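Side-chain contacts in isocitrate dehydrogenase [NAD] subunit 2, mitochondrial (Saccharomyces cerevisiae, PDB 3BLX), which catalyses the NAD+-dependent oxidative decarboxylation of isocitrate to 2-oxoglutarate in the citric acid cycle, as part of an octamer with subunit 1, and also binds RNA: residues P34-S39 / T296-S301; C56-I61 / T67-P72; I134-E139 / R162-R167; V225-V228 / A234-D237. One frame throughout, in Å; residues are numbered along the deposited sequence.

Contact 1: P34-S39 / T296-S301; sequences PEISKS and TALLLS
I36 and L298 carry the apolar part of this helix-helix contact, meeting through one branch of each side chain. On I36 it is the methyl CG2 that faces the partner helix, and its nearest neighbour there is L298 CD2, 3.3 Å away. The same I36 CG2 lies 3.5 Å from L298 CB, close to the root of the leucine. CG1 of I36 stands beside its own backbone N (chi1 -78°), which swings CG2 anti to that N and out toward the leucine. L298 in turn extends with CG anti to its amide (chi1 -170°), and the two side chains cross at a slant.

Two serines border this hydrophobic pair. S37 OG comes within 4.2 Å of L298 CD2, a van der Waals approach to a methyl; the hydroxyl's hydrogen-bond partner is the carbonyl of G33, one turn back. S39 OG lies 4.4 Å from L299 CD2. All the touching residues are buried.

The segment axes approach to 9.5 Å at a crossing angle of -46°, bringing together helix 33-45 and helix 296-309, far apart in sequence. Further along helix 33-45, V40 touches both leucines and I43 touches L299. Helix 312-326 adds L323 against L299, and helix 343-352 meets S39 through T347.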
loop_
_atom_site.group_PDB
_atom_site.type_symbol
_atom_site.label_atom_id
_atom_site.label_comp_id
_atom_site.label_asym_id
_atom_site.label_seq_id
_atom_site.Cartn_x
_atom_site.Cartn_y
_atom_site.Cartn_z
ATOM N N PRO B 34 -18.484 -46.848 15.180
ATOM C CA PRO B 34 -18.731 -48.291 15.079
ATOM C C PRO B 34 -18.738 -49.011 16.432
ATOM O O PRO B 34 -19.749 -49.624 16.745
ATOM C CB PRO B 34 -17.567 -48.781 14.217
ATOM C CG PRO B 34 -17.260 -47.632 13.351
ATOM C CD PRO B 34 -17.500 -46.398 14.180
ATOM N N GLU B 35 -17.657 -48.931 17.207
ATOM C CA GLU B 35 -17.545 -49.701 18.456
ATOM C C GLU B 35 -18.498 -49.239 19.550
ATOM O O GLU B 35 -18.856 -50.004 20.434
ATOM C CB GLU B 35 -16.098 -49.742 18.980
ATOM C CG GLU B 35 -15.277 -48.504 18.652
ATOM C CD GLU B 35 -13.777 -48.699 18.883
ATOM O OE1 GLU B 35 -13.405 -49.626 19.631
ATOM O OE2 GLU B 35 -12.971 -47.927 18.315
ATOM N N ILE B 36 -18.929 -47.994 19.484
ATOM C CA ILE B 36 -19.883 -47.502 20.458
ATOM C C ILE B 36 -21.293 -47.923 20.078
ATOM O O ILE B 36 -22.128 -48.162 20.930
ATOM C CB ILE B 36 -19.775 -45.989 20.590
ATOM C CG1 ILE B 36 -18.571 -45.644 21.447
ATOM C CG2 ILE B 36 -21.006 -45.399 21.211
ATOM C CD1 ILE B 36 -18.462 -44.167 21.699
ATOM N N SER B 37 -21.556 -48.020 18.786
ATOM C CA SER B 37 -22.861 -48.487 18.338
ATOM C C SER B 37 -22.994 -49.964 18.643
ATOM O O SER B 37 -24.074 -50.449 18.975
ATOM C CB SER B 37 -23.030 -48.255 16.837
ATOM O OG SER B 37 -22.899 -46.882 16.510
ATOM N N LYS B 38 -21.879 -50.681 18.524
ATOM C CA LYS B 38 -21.869 -52.124 18.746
ATOM C C LYS B 38 -22.310 -52.368 20.167
ATOM O O LYS B 38 -23.141 -53.227 20.418
ATOM C CB LYS B 38 -20.470 -52.699 18.514
ATOM C CG LYS B 38 -20.387 -54.221 18.416
ATOM C CD LYS B 38 -19.117 -54.614 17.679
ATOM C CE LYS B 38 -19.009 -56.105 17.525
ATOM N NZ LYS B 38 -18.171 -56.749 18.559
ATOM N N SER B 39 -21.755 -51.580 21.083
ATOM C CA SER B 39 -22.077 -51.687 22.498
ATOM C C SER B 39 -23.538 -51.398 22.810
ATOM O O SER B 39 -24.084 -51.918 23.779
ATOM C CB SER B 39 -21.220 -50.733 23.310
ATOM O OG SER B 39 -21.840 -50.521 24.553
ATOM N N THR B 296 -21.070 -44.420 27.135
ATOM C CA THR B 296 -22.036 -43.864 28.079
ATOM C C THR B 296 -22.936 -42.795 27.469
ATOM O O THR B 296 -24.163 -42.802 27.676
ATOM C CB THR B 296 -21.344 -43.197 29.258
ATOM O OG1 THR B 296 -20.381 -44.089 29.827
ATOM C CG2 THR B 296 -22.378 -42.806 30.297
ATOM N N ALA B 297 -22.306 -41.864 26.751
ATOM C CA ALA B 297 -23.002 -40.751 26.129
ATOM C C ALA B 297 -24.025 -41.268 25.141
ATOM O O ALA B 297 -25.190 -40.897 25.198
ATOM C CB ALA B 297 -22.016 -39.852 25.453
ATOM N N LEU B 298 -23.598 -42.143 24.237
ATOM C CA LEU B 298 -24.548 -42.728 23.297
ATOM C C LEU B 298 -25.611 -43.588 24.024
ATOM O O LEU B 298 -26.793 -43.558 23.672
ATOM C CB LEU B 298 -23.827 -43.497 22.181
ATOM C CG LEU B 298 -24.705 -43.944 21.003
ATOM C CD1 LEU B 298 -25.542 -42.794 20.472
ATOM C CD2 LEU B 298 -23.881 -44.542 19.894
ATOM N N LEU B 299 -25.198 -44.328 25.048
ATOM C CA LEU B 299 -26.142 -45.131 25.845
ATOM C C LEU B 299 -27.254 -44.304 26.478
ATOM O O LEU B 299 -28.433 -44.689 26.471
ATOM C CB LEU B 299 -25.398 -45.890 26.942
ATOM C CG LEU B 299 -25.194 -47.396 26.805
ATOM C CD1 LEU B 299 -25.440 -47.886 25.397
ATOM C CD2 LEU B 299 -23.790 -47.771 27.308
ATOM N N LEU B 300 -26.868 -43.161 27.034
ATOM C CA LEU B 300 -27.819 -42.306 27.710
ATOM C C LEU B 300 -28.763 -41.650 26.726
ATOM O O LEU B 300 -29.869 -41.277 27.097
ATOM C CB LEU B 300 -27.099 -41.261 28.559
ATOM C CG LEU B 300 -26.451 -41.854 29.805
ATOM C CD1 LEU B 300 -25.425 -40.931 30.406
ATOM C CD2 LEU B 300 -27.539 -42.173 30.806
ATOM N N SER B 301 -28.331 -41.517 25.474
ATOM C CA SER B 301 -29.207 -40.986 24.433
ATOM C C SER B 301 -30.203 -42.058 24.062
ATOM O O SER B 301 -31.298 -41.760 23.600
ATOM C CB SER B 301 -28.425 -40.559 23.184
ATOM O OG SER B 301 -27.362 -39.676 23.493
#

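Contact 2: C56-I61 / T67-P72; sequences CDVSPI and TTIPDP
V58 and I69 make the buried apolar half of this contact, running alongside each other in the same sense. The tip of the isoleucine does the touching: I69 CD1 is 3.3 Å from V58 CB and reaches V58 CG1 at 3.5 Å. Although the root of I69 points away from the other segment, its CD1 turns back, because CG1 stands anti to the backbone N (chi1 176°) and the chain then bends at chi2 (79°).

P70 packs against backbone carbonyls as well as a side chain. Its ring lies against the backbone of D57 and V58, with P70 CB 4.0 Å from the carbonyl O of D57 and P70 CD 3.9 Å from that of V58. On the exposed side the apolar partner is I61, which passes the proline antiparallel to it, and I61 CD1 comes to 4.2 Å from P70 CG.

The hydrogen bonding across the contact is backbone work. T68 N donates to I61 O at 2.7 Å, nearly straight at N-H (166°), within an antiparallel hydrogen-bonded pair. It marks the base of the beta hairpin formed by strands 61-63 and 66-68.

The chain leaves the hairpin through I69 and enters helix 71-80, with P70 at the N-cap position. V58 also rests on A73 of that helix, while I69 reaches L103 and T106 of helix 99-107. That second helix carries R104, which by similarity probably binds substrate, about 10 Å from I69 between side chains.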
loop_
_atom_site.group_PDB
_atom_site.type_symbol
_atom_site.label_atom_id
_atom_site.label_comp_id
_atom_site.label_asym_id
_atom_site.label_seq_id
_atom_site.Cartn_x
_atom_site.Cartn_y
_atom_site.Cartn_z
ATOM N N CYS B 56 -28.174 -46.436 8.715
ATOM C CA CYS B 56 -28.254 -45.510 7.586
ATOM C C CYS B 56 -26.915 -44.857 7.308
ATOM O O CYS B 56 -26.091 -44.715 8.204
ATOM C CB CYS B 56 -29.251 -44.391 7.882
ATOM S SG CYS B 56 -30.915 -44.921 8.294
ATOM N N ASP B 57 -26.702 -44.444 6.067
ATOM C CA ASP B 57 -25.564 -43.601 5.754
ATOM C C ASP B 57 -26.088 -42.204 5.463
ATOM O O ASP B 57 -27.053 -42.048 4.716
ATOM C CB ASP B 57 -24.794 -44.147 4.555
ATOM C CG ASP B 57 -23.509 -43.374 4.285
ATOM O OD1 ASP B 57 -22.714 -43.198 5.230
ATOM O OD2 ASP B 57 -23.287 -42.945 3.129
ATOM N N VAL B 58 -25.462 -41.196 6.065
ATOM C CA VAL B 58 -25.867 -39.805 5.873
ATOM C C VAL B 58 -24.745 -38.969 5.247
ATOM O O VAL B 58 -24.777 -37.740 5.301
ATOM C CB VAL B 58 -26.297 -39.141 7.204
ATOM C CG1 VAL B 58 -27.590 -39.743 7.725
ATOM C CG2 VAL B 58 -25.194 -39.260 8.224
ATOM N N SER B 59 -23.752 -39.637 4.665
ATOM C CA SER B 59 -22.679 -38.944 3.961
ATOM C C SER B 59 -23.248 -37.854 3.070
ATOM O O SER B 59 -24.126 -38.108 2.246
ATOM C CB SER B 59 -21.856 -39.923 3.124
ATOM O OG SER B 59 -20.959 -40.657 3.934
ATOM N N PRO B 60 -22.737 -36.633 3.231
ATOM C CA PRO B 60 -23.241 -35.437 2.551
ATOM C C PRO B 60 -23.165 -35.538 1.030
ATOM O O PRO B 60 -22.076 -35.379 0.469
ATOM C CB PRO B 60 -22.288 -34.334 3.032
ATOM C CG PRO B 60 -21.636 -34.877 4.267
ATOM C CD PRO B 60 -21.553 -36.351 4.057
ATOM N N ILE B 61 -24.298 -35.796 0.379
ATOM C CA ILE B 61 -24.399 -35.659 -1.073
ATOM C C ILE B 61 -24.562 -34.181 -1.436
ATOM O O ILE B 61 -25.114 -33.405 -0.652
ATOM C CB ILE B 61 -25.577 -36.460 -1.606
ATOM C CG1 ILE B 61 -25.092 -37.810 -2.118
ATOM C CG2 ILE B 61 -26.272 -35.726 -2.718
ATOM C CD1 ILE B 61 -26.227 -38.777 -2.421
ATOM N N THR B 67 -25.582 -28.638 0.174
ATOM C CA THR B 67 -25.455 -29.969 0.779
ATOM C C THR B 67 -26.821 -30.608 1.050
ATOM O O THR B 67 -27.710 -29.996 1.642
ATOM C CB THR B 67 -24.588 -29.973 2.067
ATOM O OG1 THR B 67 -25.144 -29.078 3.030
ATOM C CG2 THR B 67 -23.176 -29.533 1.756
ATOM N N THR B 68 -26.980 -31.839 0.578
ATOM C CA THR B 68 -28.239 -32.564 0.683
ATOM C C THR B 68 -28.004 -33.937 1.327
ATOM O O THR B 68 -26.918 -34.502 1.269
ATOM C CB THR B 68 -28.955 -32.708 -0.710
ATOM O OG1 THR B 68 -29.553 -31.458 -1.103
ATOM C CG2 THR B 68 -30.044 -33.787 -0.669
ATOM N N ILE B 69 -29.033 -34.465 1.967
ATOM C CA ILE B 69 -28.908 -35.722 2.674
ATOM C C ILE B 69 -29.400 -36.860 1.790
ATOM O O ILE B 69 -30.494 -36.790 1.244
ATOM C CB ILE B 69 -29.696 -35.663 3.998
ATOM C CG1 ILE B 69 -29.647 -37.009 4.715
ATOM C CG2 ILE B 69 -31.121 -35.159 3.761
ATOM C CD1 ILE B 69 -28.356 -37.205 5.438
ATOM N N PRO B 70 -28.574 -37.904 1.625
ATOM C CA PRO B 70 -28.858 -39.066 0.772
ATOM C C PRO B 70 -30.278 -39.609 0.924
ATOM O O PRO B 70 -30.787 -39.682 2.044
ATOM C CB PRO B 70 -27.852 -40.103 1.269
ATOM C CG PRO B 70 -26.689 -39.299 1.693
ATOM C CD PRO B 70 -27.247 -38.007 2.255
ATOM N N ASP B 71 -30.894 -40.006 -0.187
ATOM C CA ASP B 71 -32.293 -40.454 -0.192
ATOM C C ASP B 71 -32.548 -41.793 0.535
ATOM O O ASP B 71 -33.616 -41.997 1.119
ATOM C CB ASP B 71 -32.843 -40.500 -1.631
ATOM C CG ASP B 71 -34.359 -40.290 -1.696
ATOM O OD1 ASP B 71 -34.876 -39.379 -1.004
ATOM O OD2 ASP B 71 -35.032 -41.030 -2.456
ATOM N N PRO B 72 -31.580 -42.718 0.488
ATOM C CA PRO B 72 -31.701 -43.959 1.267
ATOM C C PRO B 72 -32.004 -43.687 2.750
ATOM O O PRO B 72 -32.960 -44.252 3.307
ATOM C CB PRO B 72 -30.314 -44.592 1.126
ATOM C CG PRO B 72 -29.803 -44.086 -0.171
ATOM C CD PRO B 72 -30.375 -42.705 -0.361
#

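Contact 3: I134-E139 / R162-R167; sequences IRENTE and RDASER
E136 OE1 is gripped by two backbone amides, while the other oxygen of the same carboxylate reaches A164. E139 N donates to E136 OE1 at 3.1 Å, on the syn side and 19° out of the carboxylate plane; T138 N adds a weak, strongly bent bond at 2.8 Å. The glutamate thus ties down the turn that follows its own strand, 130-136, in the central mixed sheet of the isocitrate/isopropylmalate dehydrogenase fold. Across the contact lies the first turn of helix 162-178.

The chain of E136 bends at chi2 (-77°), which leaves one oxygen for the turn and sends OE2 to the helix, 3.4 Å from A164 CB. E139 approaches the same methyl from the loop. Its CG lies between the backbone N and the carbonyl carbon (chi1 57°), and beyond CG the chain runs extended, which carries the carboxylate to the helix. Two acidic side chains therefore converge on the methyl of A164.

Neither carboxylate depends on the helix segment for its polar partners. E139 OE1 is bonded to T161 OG1, which also takes the amide of A164, while S165 OG bonds to the carbonyl of T161. Close by on strand 130-136, R135 probably binds substrate, as in related enzymes, and its NH2 is bonded to Y142 OH.

The A164 methyl stands above the plane of the E139 carboxylate, on the oxygen side of CD, with E139 OE1 and OE2 each 3.4 Å from A164 CB.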
loop_
_atom_site.group_PDB
_atom_site.type_symbol
_atom_site.label_atom_id
_atom_site.label_comp_id
_atom_site.label_asym_id
_atom_site.label_seq_id
_atom_site.Cartn_x
_atom_site.Cartn_y
_atom_site.Cartn_z
ATOM N N ILE B 134 -33.441 -26.643 27.135
ATOM C CA ILE B 134 -34.008 -26.801 25.810
ATOM C C ILE B 134 -33.658 -25.544 24.997
ATOM O O ILE B 134 -33.920 -24.425 25.413
ATOM C CB ILE B 134 -35.537 -26.997 25.839
ATOM C CG1 ILE B 134 -35.903 -28.411 26.278
ATOM C CG2 ILE B 134 -36.112 -26.843 24.468
ATOM C CD1 ILE B 134 -35.772 -28.647 27.715
ATOM N N ARG B 135 -33.037 -25.714 23.839
ATOM C CA ARG B 135 -32.682 -24.566 23.036
ATOM C C ARG B 135 -33.304 -24.637 21.642
ATOM O O ARG B 135 -33.494 -25.718 21.108
ATOM C CB ARG B 135 -31.169 -24.412 22.987
ATOM C CG ARG B 135 -30.516 -25.080 21.825
ATOM C CD ARG B 135 -29.413 -24.157 21.247
ATOM N NE ARG B 135 -28.545 -24.837 20.282
ATOM C CZ ARG B 135 -27.700 -25.824 20.591
ATOM N NH1 ARG B 135 -27.586 -26.266 21.842
ATOM N NH2 ARG B 135 -26.964 -26.384 19.643
ATOM N N GLU B 136 -33.648 -23.476 21.074
ATOM C CA GLU B 136 -34.184 -23.403 19.712
ATOM C C GLU B 136 -33.086 -23.747 18.672
ATOM O O GLU B 136 -31.922 -23.417 18.862
ATOM C CB GLU B 136 -34.749 -22.000 19.480
ATOM C CG GLU B 136 -35.991 -21.932 18.594
ATOM C CD GLU B 136 -35.695 -22.077 17.107
ATOM O OE1 GLU B 136 -34.557 -21.778 16.685
ATOM O OE2 GLU B 136 -36.607 -22.486 16.355
ATOM N N ASN B 137 -33.447 -24.430 17.592
ATOM C CA ASN B 137 -32.456 -24.866 16.606
ATOM C C ASN B 137 -32.619 -24.312 15.179
ATOM O O ASN B 137 -31.691 -24.379 14.371
ATOM C CB ASN B 137 -32.424 -26.391 16.537
ATOM C CG ASN B 137 -31.192 -26.981 17.182
ATOM O OD1 ASN B 137 -30.261 -26.269 17.573
ATOM N ND2 ASN B 137 -31.175 -28.301 17.288
ATOM N N THR B 138 -33.802 -23.781 14.889
ATOM C CA THR B 138 -34.181 -23.294 13.571
ATOM C C THR B 138 -33.450 -22.008 13.163
ATOM O O THR B 138 -32.637 -21.981 12.239
ATOM C CB THR B 138 -35.705 -23.011 13.531
ATOM O OG1 THR B 138 -36.423 -24.251 13.490
ATOM C CG2 THR B 138 -36.103 -22.157 12.319
ATOM N N GLU B 139 -33.762 -20.927 13.858
ATOM C CA GLU B 139 -33.318 -19.610 13.444
ATOM C C GLU B 139 -32.089 -19.146 14.223
ATOM O O GLU B 139 -31.249 -19.947 14.596
ATOM C CB GLU B 139 -34.466 -18.621 13.616
ATOM C CG GLU B 139 -34.986 -18.573 15.014
ATOM C CD GLU B 139 -36.439 -18.172 15.081
ATOM O OE1 GLU B 139 -37.069 -18.083 14.014
ATOM O OE2 GLU B 139 -36.951 -17.960 16.206
ATOM N N ARG B 162 -41.878 -15.282 16.176
ATOM C CA ARG B 162 -42.883 -15.730 17.136
ATOM C C ARG B 162 -43.183 -17.220 16.935
ATOM O O ARG B 162 -43.157 -17.983 17.892
ATOM C CB ARG B 162 -44.153 -14.870 17.027
ATOM C CG ARG B 162 -45.444 -15.601 17.358
ATOM C CD ARG B 162 -46.600 -14.642 17.607
ATOM N NE ARG B 162 -46.665 -14.176 18.994
ATOM C CZ ARG B 162 -46.010 -13.111 19.454
ATOM N NH1 ARG B 162 -45.233 -12.408 18.634
ATOM N NH2 ARG B 162 -46.124 -12.749 20.728
ATOM N N ASP B 163 -43.413 -17.645 15.694
ATOM C CA ASP B 163 -43.739 -19.052 15.422
ATOM C C ASP B 163 -42.697 -20.029 15.969
ATOM O O ASP B 163 -43.028 -20.955 16.694
ATOM C CB ASP B 163 -43.945 -19.294 13.924
ATOM C CG ASP B 163 -45.251 -18.706 13.394
ATOM O OD1 ASP B 163 -46.083 -18.242 14.212
ATOM O OD2 ASP B 163 -45.443 -18.717 12.151
ATOM N N ALA B 164 -41.440 -19.831 15.619
ATOM C CA ALA B 164 -40.412 -20.784 16.002
ATOM C C ALA B 164 -40.230 -20.797 17.504
ATOM O O ALA B 164 -39.863 -21.825 18.073
ATOM C CB ALA B 164 -39.094 -20.461 15.314
ATOM N N SER B 165 -40.469 -19.647 18.129
ATOM C CA SER B 165 -40.351 -19.501 19.575
ATOM C C SER B 165 -41.515 -20.186 20.337
ATOM O O SER B 165 -41.295 -20.846 21.343
ATOM C CB SER B 165 -40.269 -18.014 19.948
ATOM O OG SER B 165 -39.022 -17.474 19.583
ATOM N N GLU B 166 -42.744 -20.001 19.857
ATOM C CA GLU B 166 -43.924 -20.644 20.418
ATOM C C GLU B 166 -43.922 -22.044 19.897
ATOM O O GLU B 166 -44.700 -22.388 19.012
ATOM C CB GLU B 166 -45.189 -19.923 19.946
ATOM C CG GLU B 166 -46.513 -20.637 20.227
ATOM C CD GLU B 166 -47.677 -20.125 19.354
ATOM O OE1 GLU B 166 -47.559 -19.024 18.746
ATOM O OE2 GLU B 166 -48.713 -20.837 19.287
ATOM N N ARG B 167 -43.029 -22.856 20.422
ATOM C CA ARG B 167 -42.799 -24.159 19.836
ATOM C C ARG B 167 -41.675 -24.846 20.548
ATOM O O ARG B 167 -41.836 -25.989 20.954
ATOM C CB ARG B 167 -42.480 -24.056 18.361
ATOM C CG ARG B 167 -42.610 -25.384 17.647
ATOM C CD ARG B 167 -42.973 -25.234 16.183
ATOM N NE ARG B 167 -41.854 -24.684 15.435
ATOM C CZ ARG B 167 -41.979 -24.036 14.286
ATOM N NH1 ARG B 167 -43.187 -23.867 13.757
ATOM N NH2 ARG B 167 -40.896 -23.557 13.671
#

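Contact 4: V225-V228 / A234-D237; sequences VLKV and AYTD
V228 and Y235 meet methyl to ring face. V228 CG2 lies 3.7 Å from the centroid of the Y235 ring and 28° off its normal, a CH-pi contact displaced toward the rim. The nearest ring atom is Y235 CE1, 3.4 Å from V228 CG2. Two torsions produce this match. With V228 CG1 anti to the backbone N (chi1 -173°), the other methyl, CG2, is left beside that N and directed at the ring. The tyrosine holds CG beside its own amide, and a chi2 of 89° turns the ring plane at right angles to the plane of CA, CB and CG, presenting a face to the valine. The two side chains cross at about a right angle.

K227 takes the edge of the same ring. Its CB lies in the ring plane, 3.8 Å from Y235 CE1 and 3.6 Å from Y235 OH. From there the lysine runs extended, crossing the tyrosine nearly perpendicularly and passing its hydroxyl with K227 CD at 3.5 Å from Y235 OH. The ammonium continues beyond the ring to a salt bridge with E219, whose other carboxylate oxygen is bonded to Y235 OH. One acidic residue thus secures the polar ends of both side chains.

On the sheet side, L131 of strand 130-136 touches V228 and Y235. Helix 221-230, whose first turn holds D222, a residue that by similarity probably binds substrate and magnesium, is the helix of a beta-alpha-beta crossover from strand 215-220 to the parallel strand 238-242, with strand 183-188 between them in the sheet, and Y235 packs the returning loop against it.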
loop_
_atom_site.group_PDB
_atom_site.type_symbol
_atom_site.label_atom_id
_atom_site.label_comp_id
_atom_site.label_asym_id
_atom_site.label_seq_id
_atom_site.Cartn_x
_atom_site.Cartn_y
_atom_site.Cartn_z
ATOM N N VAL B 225 -26.118 -17.606 34.827
ATOM C CA VAL B 225 -24.815 -18.243 34.902
ATOM C C VAL B 225 -24.164 -18.029 36.250
ATOM O O VAL B 225 -23.466 -18.912 36.727
ATOM C CB VAL B 225 -23.841 -18.026 33.676
ATOM C CG1 VAL B 225 -24.583 -17.563 32.425
ATOM C CG2 VAL B 225 -22.671 -17.147 34.017
ATOM N N LEU B 226 -24.436 -16.897 36.896
ATOM C CA LEU B 226 -23.863 -16.631 38.207
ATOM C C LEU B 226 -24.438 -17.619 39.211
ATOM O O LEU B 226 -23.713 -18.170 40.034
ATOM C CB LEU B 226 -24.186 -15.220 38.649
ATOM C CG LEU B 226 -23.181 -14.477 39.531
ATOM C CD1 LEU B 226 -23.967 -13.775 40.583
ATOM C CD2 LEU B 226 -22.127 -15.367 40.175
ATOM N N LYS B 227 -25.742 -17.857 39.130
ATOM C CA LYS B 227 -26.388 -18.745 40.073
ATOM C C LYS B 227 -25.978 -20.190 39.826
ATOM O O LYS B 227 -25.463 -20.857 40.723
ATOM C CB LYS B 227 -27.906 -18.611 39.999
ATOM C CG LYS B 227 -28.450 -17.263 40.476
ATOM C CD LYS B 227 -29.977 -17.353 40.597
ATOM C CE LYS B 227 -30.586 -16.036 41.078
ATOM N NZ LYS B 227 -32.064 -16.134 41.283
ATOM N N VAL B 228 -26.191 -20.660 38.601
ATOM C CA VAL B 228 -25.890 -22.038 38.238
ATOM C C VAL B 228 -24.472 -22.450 38.580
ATOM O O VAL B 228 -24.244 -23.583 38.957
ATOM C CB VAL B 228 -26.099 -22.296 36.742
ATOM C CG1 VAL B 228 -25.935 -23.763 36.442
ATOM C CG2 VAL B 228 -27.494 -21.905 36.341
ATOM N N ALA B 234 -29.671 -25.704 42.612
ATOM C CA ALA B 234 -30.791 -24.772 42.661
ATOM C C ALA B 234 -31.671 -24.808 41.412
ATOM O O ALA B 234 -32.720 -24.162 41.358
ATOM C CB ALA B 234 -30.271 -23.373 42.883
ATOM N N TYR B 235 -31.247 -25.567 40.408
ATOM C CA TYR B 235 -31.956 -25.597 39.135
ATOM C C TYR B 235 -32.459 -26.978 38.779
ATOM O O TYR B 235 -33.006 -27.179 37.698
ATOM C CB TYR B 235 -31.069 -25.052 37.997
ATOM C CG TYR B 235 -30.957 -23.542 37.970
ATOM C CD1 TYR B 235 -29.969 -22.889 38.687
ATOM C CD2 TYR B 235 -31.852 -22.771 37.233
ATOM C CE1 TYR B 235 -29.876 -21.514 38.667
ATOM C CE2 TYR B 235 -31.754 -21.394 37.205
ATOM C CZ TYR B 235 -30.762 -20.774 37.917
ATOM O OH TYR B 235 -30.658 -19.407 37.885
ATOM N N THR B 236 -32.292 -27.929 39.691
ATOM C CA THR B 236 -32.716 -29.301 39.418
ATOM C C THR B 236 -34.225 -29.516 39.526
ATOM O O THR B 236 -34.712 -30.603 39.291
ATOM C CB THR B 236 -31.980 -30.314 40.288
ATOM O OG1 THR B 236 -32.565 -30.306 41.571
ATOM C CG2 THR B 236 -30.501 -29.940 40.416
ATOM N N ASP B 237 -34.960 -28.465 39.854
ATOM C CA ASP B 237 -36.418 -28.496 39.817
ATOM C C ASP B 237 -36.942 -27.674 38.649
ATOM O O ASP B 237 -38.106 -27.278 38.621
ATOM C CB ASP B 237 -36.990 -27.917 41.111
ATOM C CG ASP B 237 -36.518 -26.483 41.372
ATOM O OD1 ASP B 237 -35.301 -26.212 41.256
ATOM O OD2 ASP B 237 -37.358 -25.621 41.708
#

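Contacts 1 and 3 are wholly buried yet chemically unlike: the first is mainly aliphatic packing between two helices, the second sets carboxylates against a helix start and shares its surroundings with residues that probably bind substrate. Contact 4 is buried too, though its lysine is exposed; contact 2 alone is partly buried, and it is the one of the four with a hydrogen bond between its segments. Contacts 3 and 4, about 23 Å apart between centres, serve the same strand, 130-136, from its end and through L131. Contacts 2 and 4 lie farthest apart, about 40 Å between centres, on opposite sides of the chain's centre.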